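Local atomic coordinates of flavocytochrome C3 fumarate reductase (Shewanella frigidimarina, PDB entry 1QO8), a protein that catalyses the essentially one-way reduction of fumarate to succinate, using FAD and four covalently bound c-type hemes, and may take part in electron transport to iron(III). Residues H499-V513 and F525-R539. Sequence-based numbering, arbitrary orientation.
Sequences HHTMGGVAINTTASV and FAAGEVTGGVHGYNR. With FAD (flavin-adenine dinucleotide), chain G.
In the FAD pocket of this fumarate reductase, Glu529 and Arg539 enclose the ring of His500 in the long strand 489-505, at the classic beta bulge where His499 and His500 both face Gln358. Arg539 CD lies over the centre of one face, 3.4 Å from the ring centroid, while the Glu529 carboxylate stacks on the opposite face, its plane tilted 18° from the ring. A flat imidazole suits this slot, and its edge meets His535 edge-to-face. Glu529 is long enough to serve both protein and cofactor: with CG anti to the backbone N (chi1 -160°) and the chain extended, OE2 accepts the Thr501 N-H at 2.8 Å, OE1 accepts the FAD O3' hydroxyl at 2.8 Å, and the backbone N of Glu529 donates to FAD O2P. Were Glu529 replaced by an alanine, the ribityl hydroxyl and Thr501 N would probably lose these acceptors, and His500 the carboxylate stacked on its ring. Glu529 sits in the type I turn Gly528-Thr531 of the FAD-binding domain, which follows strand 524-526 at the edge of the parallel Rossmann-type sheet and is bridged to Val505: Val505 N donates to Val530 O (2.9 Å), and Gly532 N to Val505 O. Gly504 and Gly532 pass with CA atoms 3.9 Å apart, where a CB on either would clash. Arg539 bends at chi3, bringing NH2 to the edge of His499, 3.5 Å from CD2; both residues probably bind fumarate, as in related enzymes. Farther along, Ala526 CB, small enough for close packing, meets Val505 CG1 and Val513 CG2.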
loop_
_atom_site.group_PDB
_atom_site.type_symbol
_atom_site.label_atom_id
_atom_site.label_comp_id
_atom_site.label_asym_id
_atom_site.label_seq_id
_atom_site.Cartn_x
_atom_site.Cartn_y
_atom_site.Cartn_z
ATOM N N HIS A 499 -2.466 11.879 -12.215
ATOM C CA HIS A 499 -3.343 12.982 -12.050
ATOM C C HIS A 499 -3.907 13.027 -10.669
ATOM O O HIS A 499 -4.039 14.182 -10.239
ATOM C CB HIS A 499 -4.528 12.764 -13.108
ATOM C CG HIS A 499 -5.454 13.940 -13.066
ATOM N ND1 HIS A 499 -4.988 15.139 -13.582
ATOM C CD2 HIS A 499 -6.709 14.154 -12.651
ATOM C CE1 HIS A 499 -5.950 16.085 -13.457
ATOM N NE2 HIS A 499 -6.960 15.515 -12.846
ATOM N N HIS A 500 -4.265 11.950 -9.980
ATOM C CA HIS A 500 -4.944 12.245 -8.697
ATOM C C HIS A 500 -4.656 10.964 -7.909
ATOM O O HIS A 500 -4.771 9.872 -8.467
ATOM C CB HIS A 500 -6.422 12.464 -8.822
ATOM C CG HIS A 500 -7.132 12.767 -7.514
ATOM N ND1 HIS A 500 -7.270 14.004 -7.024
ATOM C CD2 HIS A 500 -7.713 11.877 -6.600
ATOM C CE1 HIS A 500 -7.986 13.980 -5.870
ATOM N NE2 HIS A 500 -8.204 12.716 -5.567
ATOM N N THR A 501 -4.307 11.048 -6.621
ATOM C CA THR A 501 -4.240 9.825 -5.832
ATOM C C THR A 501 -5.393 9.712 -4.873
ATOM O O THR A 501 -5.379 10.382 -3.848
ATOM C CB THR A 501 -2.886 9.791 -5.053
ATOM O OG1 THR A 501 -2.747 10.971 -4.254
ATOM C CG2 THR A 501 -1.779 9.854 -6.065
ATOM N N MET A 502 -6.417 8.930 -5.194
ATOM C CA MET A 502 -7.576 8.735 -4.385
ATOM C C MET A 502 -7.198 8.131 -3.027
ATOM O O MET A 502 -7.975 8.413 -2.094
ATOM C CB MET A 502 -8.582 7.649 -4.940
ATOM C CG MET A 502 -9.358 8.060 -6.229
ATOM S SD MET A 502 -8.468 8.276 -7.776
ATOM C CE MET A 502 -7.932 6.627 -8.227
ATOM N N GLY A 503 -6.191 7.284 -2.920
ATOM C CA GLY A 503 -5.931 6.700 -1.631
ATOM C C GLY A 503 -5.212 7.720 -0.728
ATOM O O GLY A 503 -4.686 8.746 -1.238
ATOM N N GLY A 504 -5.228 7.457 0.560
ATOM C CA GLY A 504 -4.461 8.350 1.452
ATOM C C GLY A 504 -4.711 7.883 2.905
ATOM O O GLY A 504 -5.090 6.751 3.141
ATOM N N VAL A 505 -4.631 8.809 3.787
ATOM C CA VAL A 505 -4.765 8.646 5.272
ATOM C C VAL A 505 -6.181 8.273 5.551
ATOM O O VAL A 505 -7.125 8.864 4.994
ATOM C CB VAL A 505 -4.265 10.027 5.681
ATOM C CG1 VAL A 505 -5.274 10.996 6.296
ATOM C CG2 VAL A 505 -2.867 9.981 6.188
ATOM N N ALA A 506 -6.437 7.270 6.396
ATOM C CA ALA A 506 -7.806 7.011 6.807
ATOM C C ALA A 506 -8.345 8.085 7.747
ATOM O O ALA A 506 -7.762 8.566 8.727
ATOM C CB ALA A 506 -7.933 5.653 7.515
ATOM N N ILE A 507 -9.614 8.303 7.521
ATOM C CA ILE A 507 -10.374 9.365 8.212
ATOM C C ILE A 507 -11.711 8.876 8.685
ATOM O O ILE A 507 -12.203 7.932 8.041
ATOM C CB ILE A 507 -10.361 10.507 7.185
ATOM C CG1 ILE A 507 -9.511 11.593 7.862
ATOM C CG2 ILE A 507 -11.632 11.055 6.607
ATOM C CD1 ILE A 507 -8.405 12.088 7.013
ATOM N N ASN A 508 -12.248 9.464 9.764
ATOM C CA ASN A 508 -13.660 9.281 10.074
ATOM C C ASN A 508 -14.465 10.432 9.500
ATOM O O ASN A 508 -13.979 11.401 8.918
ATOM C CB ASN A 508 -13.866 9.245 11.613
ATOM C CG ASN A 508 -13.908 10.660 12.148
ATOM O OD1 ASN A 508 -13.066 11.549 12.165
ATOM N ND2 ASN A 508 -15.175 10.974 12.561
ATOM N N THR A 509 -15.749 10.453 9.839
ATOM C CA THR A 509 -16.642 11.506 9.410
ATOM C C THR A 509 -16.358 12.826 10.068
ATOM O O THR A 509 -16.793 13.797 9.450
ATOM C CB THR A 509 -18.127 11.153 9.573
ATOM O OG1 THR A 509 -18.441 11.077 10.948
ATOM C CG2 THR A 509 -18.345 9.813 8.890
ATOM N N THR A 510 -15.619 12.913 11.170
ATOM C CA THR A 510 -15.286 14.236 11.690
ATOM C C THR A 510 -13.875 14.596 11.275
ATOM O O THR A 510 -13.281 15.544 11.767
ATOM C CB THR A 510 -15.438 14.286 13.228
ATOM O OG1 THR A 510 -14.732 13.157 13.720
ATOM C CG2 THR A 510 -16.929 14.251 13.631
ATOM N N ALA A 511 -13.281 13.834 10.361
ATOM C CA ALA A 511 -12.011 14.103 9.740
ATOM C C ALA A 511 -10.870 13.961 10.729
ATOM O O ALA A 511 -9.799 14.555 10.498
ATOM C CB ALA A 511 -11.910 15.491 9.090
ATOM N N SER A 512 -11.046 13.131 11.756
ATOM C CA SER A 512 -9.896 12.668 12.515
ATOM C C SER A 512 -9.134 11.653 11.646
ATOM O O SER A 512 -9.856 10.823 11.062
ATOM C CB SER A 512 -10.365 11.862 13.753
ATOM O OG SER A 512 -10.684 12.785 14.786
ATOM N N VAL A 513 -7.804 11.719 11.680
ATOM C CA VAL A 513 -7.061 10.577 11.154
ATOM C C VAL A 513 -7.133 9.391 12.120
ATOM O O VAL A 513 -7.047 9.549 13.337
ATOM C CB VAL A 513 -5.610 11.022 10.911
ATOM C CG1 VAL A 513 -4.769 9.876 10.370
ATOM C CG2 VAL A 513 -5.589 12.189 9.882
ATOM N N PHE A 525 -5.924 15.632 12.383
ATOM C CA PHE A 525 -7.073 15.705 11.456
ATOM C C PHE A 525 -6.566 15.780 10.016
ATOM O O PHE A 525 -5.385 16.066 9.823
ATOM C CB PHE A 525 -7.952 16.926 11.756
ATOM C CG PHE A 525 -8.477 16.935 13.188
ATOM C CD1 PHE A 525 -7.679 17.437 14.212
ATOM C CD2 PHE A 525 -9.689 16.385 13.489
ATOM C CE1 PHE A 525 -8.115 17.387 15.516
ATOM C CE2 PHE A 525 -10.141 16.334 14.814
ATOM C CZ PHE A 525 -9.346 16.863 15.829
ATOM N N ALA A 526 -7.406 15.588 9.010
ATOM C CA ALA A 526 -6.888 15.650 7.631
ATOM C C ALA A 526 -8.075 15.914 6.690
ATOM O O ALA A 526 -9.212 15.586 7.049
ATOM C CB ALA A 526 -6.106 14.415 7.253
ATOM N N ALA A 527 -7.774 16.552 5.582
ATOM C CA ALA A 527 -8.749 16.843 4.538
ATOM C C ALA A 527 -8.138 16.973 3.164
ATOM O O ALA A 527 -6.956 17.336 3.052
ATOM C CB ALA A 527 -9.534 18.118 4.884
ATOM N N GLY A 528 -8.843 16.496 2.121
ATOM C CA GLY A 528 -8.442 16.851 0.765
ATOM C C GLY A 528 -7.839 15.603 0.124
ATOM O O GLY A 528 -8.072 14.535 0.676
ATOM N N GLU A 529 -6.901 15.739 -0.830
ATOM C CA GLU A 529 -6.406 14.531 -1.511
ATOM C C GLU A 529 -5.479 13.728 -0.612
ATOM O O GLU A 529 -5.088 12.575 -0.951
ATOM C CB GLU A 529 -5.575 14.919 -2.741
ATOM C CG GLU A 529 -5.364 13.843 -3.826
ATOM C CD GLU A 529 -4.739 14.416 -5.065
ATOM O OE1 GLU A 529 -4.872 15.670 -5.358
ATOM O OE2 GLU A 529 -3.993 13.706 -5.788
ATOM N N VAL A 530 -4.899 14.341 0.437
ATOM C CA VAL A 530 -4.098 13.593 1.401
ATOM C C VAL A 530 -4.803 12.360 1.988
ATOM O O VAL A 530 -4.227 11.360 2.429
ATOM C CB VAL A 530 -3.524 14.476 2.516
ATOM C CG1 VAL A 530 -4.539 14.933 3.542
ATOM C CG2 VAL A 530 -2.369 13.659 3.150
ATOM N N THR A 531 -6.096 12.358 2.067
ATOM C CA THR A 531 -7.048 11.430 2.653
ATOM C C THR A 531 -7.528 10.407 1.624
ATOM O O THR A 531 -7.492 10.639 0.414
ATOM C CB THR A 531 -8.162 12.416 3.038
ATOM O OG1 THR A 531 -8.092 12.890 4.415
ATOM C CG2 THR A 531 -9.455 12.186 2.431
ATOM N N GLY A 532 -7.868 9.184 2.071
ATOM C CA GLY A 532 -8.320 8.157 1.132
ATOM C C GLY A 532 -9.772 7.864 1.368
ATOM O O GLY A 532 -10.260 8.329 2.438
ATOM N N GLY A 533 -10.634 7.180 0.645
ATOM C CA GLY A 533 -11.996 6.967 1.066
ATOM C C GLY A 533 -13.120 7.805 0.481
ATOM O O GLY A 533 -14.282 7.341 0.429
ATOM N N VAL A 534 -13.005 9.052 0.127
ATOM C CA VAL A 534 -14.084 9.857 -0.448
ATOM C C VAL A 534 -14.431 9.347 -1.854
ATOM O O VAL A 534 -15.568 9.237 -2.214
ATOM C CB VAL A 534 -13.662 11.347 -0.469
ATOM C CG1 VAL A 534 -14.829 12.152 -1.096
ATOM C CG2 VAL A 534 -13.458 11.800 0.962
ATOM N N HIS A 535 -13.437 8.968 -2.656
ATOM C CA HIS A 535 -13.527 8.619 -4.035
ATOM C C HIS A 535 -13.413 7.131 -4.361
ATOM O O HIS A 535 -13.581 6.745 -5.535
ATOM C CB HIS A 535 -12.427 9.357 -4.848
ATOM C CG HIS A 535 -12.484 10.831 -4.629
ATOM N ND1 HIS A 535 -11.442 11.527 -4.010
ATOM C CD2 HIS A 535 -13.471 11.735 -4.902
ATOM C CE1 HIS A 535 -11.751 12.810 -3.951
ATOM N NE2 HIS A 535 -12.984 12.949 -4.459
ATOM N N GLY A 536 -13.311 6.298 -3.322
ATOM C CA GLY A 536 -13.060 4.881 -3.602
ATOM C C GLY A 536 -12.033 4.663 -4.677
ATOM O O GLY A 536 -10.903 5.179 -4.566
ATOM N N TYR A 537 -12.308 3.820 -5.658
ATOM C CA TYR A 537 -11.263 3.504 -6.665
ATOM C C TYR A 537 -11.227 4.494 -7.803
ATOM O O TYR A 537 -10.354 4.325 -8.666
ATOM C CB TYR A 537 -11.453 2.071 -7.214
ATOM C CG TYR A 537 -11.167 0.928 -6.273
ATOM C CD1 TYR A 537 -10.873 1.144 -4.925
ATOM C CD2 TYR A 537 -11.155 -0.394 -6.734
ATOM C CE1 TYR A 537 -10.588 0.083 -4.079
ATOM C CE2 TYR A 537 -10.876 -1.475 -5.896
ATOM C CZ TYR A 537 -10.583 -1.221 -4.573
ATOM O OH TYR A 537 -10.278 -2.234 -3.703
ATOM N N ASN A 538 -12.047 5.553 -7.868
ATOM C CA ASN A 538 -11.898 6.434 -9.072
ATOM C C ASN A 538 -12.535 7.758 -8.767
ATOM O O ASN A 538 -13.734 7.759 -8.450
ATOM C CB ASN A 538 -12.544 5.757 -10.280
ATOM C CG ASN A 538 -12.382 6.609 -11.536
ATOM O OD1 ASN A 538 -11.300 6.996 -11.957
ATOM N ND2 ASN A 538 -13.500 7.031 -12.107
ATOM N N ARG A 539 -11.789 8.858 -8.857
ATOM C CA ARG A 539 -12.367 10.190 -8.552
ATOM C C ARG A 539 -13.226 10.619 -9.760
ATOM O O ARG A 539 -12.637 10.540 -10.844
ATOM C CB ARG A 539 -11.216 11.199 -8.382
ATOM C CG ARG A 539 -11.535 12.684 -8.253
ATOM C CD ARG A 539 -10.357 13.625 -8.553
ATOM N NE ARG A 539 -10.038 13.391 -9.987
ATOM C CZ ARG A 539 -10.428 14.087 -11.049
ATOM N NH1 ARG A 539 -11.127 15.198 -10.795
ATOM N NH2 ARG A 539 -10.156 13.683 -12.284
HETATM P PA FAD G . -3.369 20.721 -2.857
HETATM O O1A FAD G . -4.176 21.791 -3.526
HETATM O O2A FAD G . -2.390 20.066 -3.527
HETATM O O5B FAD G . -2.469 21.575 -1.892
HETATM C C5B FAD G . -1.602 20.970 -0.846
HETATM C C4B FAD G . -0.676 22.139 -0.241
HETATM O O4B FAD G . 0.149 21.417 0.799
HETATM C C3B FAD G . 0.398 22.607 -1.278
HETATM O O3B FAD G . 0.430 23.907 -1.664
HETATM C C2B FAD G . 1.718 21.860 -0.862
HETATM O O2B FAD G . 2.944 22.575 -1.151
HETATM C C1B FAD G . 1.545 21.880 0.611
HETATM N N9A FAD G . 2.313 20.834 1.298
HETATM C C8A FAD G . 2.569 19.550 0.889
HETATM N N7A FAD G . 3.388 18.927 1.691
HETATM C C5A FAD G . 3.698 19.838 2.697
HETATM C C6A FAD G . 4.616 19.795 3.832
HETATM N N6A FAD G . 5.335 18.755 4.152
HETATM N N1A FAD G . 4.610 20.914 4.598
HETATM C C2A FAD G . 3.937 22.066 4.259
HETATM N N3A FAD G . 3.085 22.196 3.217
HETATM C C4A FAD G . 3.045 21.056 2.476
HETATM N N1 FAD G . -10.685 18.039 -9.129
HETATM C C2 FAD G . -11.923 18.448 -9.199
HETATM O O2 FAD G . -12.840 18.120 -8.520
HETATM N N3 FAD G . -12.358 19.409 -10.162
HETATM C C4 FAD G . -11.368 19.891 -11.012
HETATM O O4 FAD G . -11.667 20.663 -11.878
HETATM C C4X FAD G . -10.006 19.366 -10.951
HETATM N N5 FAD G . -9.079 19.792 -11.822
HETATM C C5X FAD G . -7.793 19.378 -11.728
HETATM C C6 FAD G . -6.873 19.876 -12.660
HETATM C C7 FAD G . -5.559 19.480 -12.587
HETATM C C7M FAD G . -4.515 19.967 -13.540
HETATM C C8 FAD G . -5.166 18.594 -11.520
HETATM C C8M FAD G . -3.723 18.213 -11.386
HETATM C C9 FAD G . -6.059 18.130 -10.588
HETATM C C9A FAD G . -7.382 18.498 -10.653
HETATM N N10 FAD G . -8.396 18.061 -9.777
HETATM C C10 FAD G . -9.672 18.458 -9.893
HETATM C "C1'" FAD G . -8.024 17.469 -8.453
HETATM C "C2'" FAD G . -8.176 18.550 -7.330
HETATM O "O2'" FAD G . -7.646 19.739 -8.006
HETATM C "C3'" FAD G . -7.097 18.199 -6.276
HETATM O "O3'" FAD G . -7.316 16.887 -5.743
HETATM C "C4'" FAD G . -7.448 19.023 -4.992
HETATM O "O4'" FAD G . -7.214 20.406 -5.398
HETATM C "C5'" FAD G . -6.348 18.653 -3.933
HETATM O "O5'" FAD G . -6.501 19.784 -2.865
HETATM P P FAD G . -5.718 19.768 -1.539
HETATM O O1P FAD G . -6.201 20.999 -0.806
HETATM O O2P FAD G . -5.945 18.489 -1.034
HETATM O O3P FAD G . -4.334 19.773 -1.968
HETATM O O HOH W 1 -4.967 15.654 -8.131
HETATM O O HOH W 2 -8.287 11.888 -2.789
HETATM O O HOH W 3 -2.977 10.902 -1.190
HETATM O O HOH W 4 -10.434 9.542 -1.545
HETATM O O HOH W 5 -10.679 7.011 5.169
#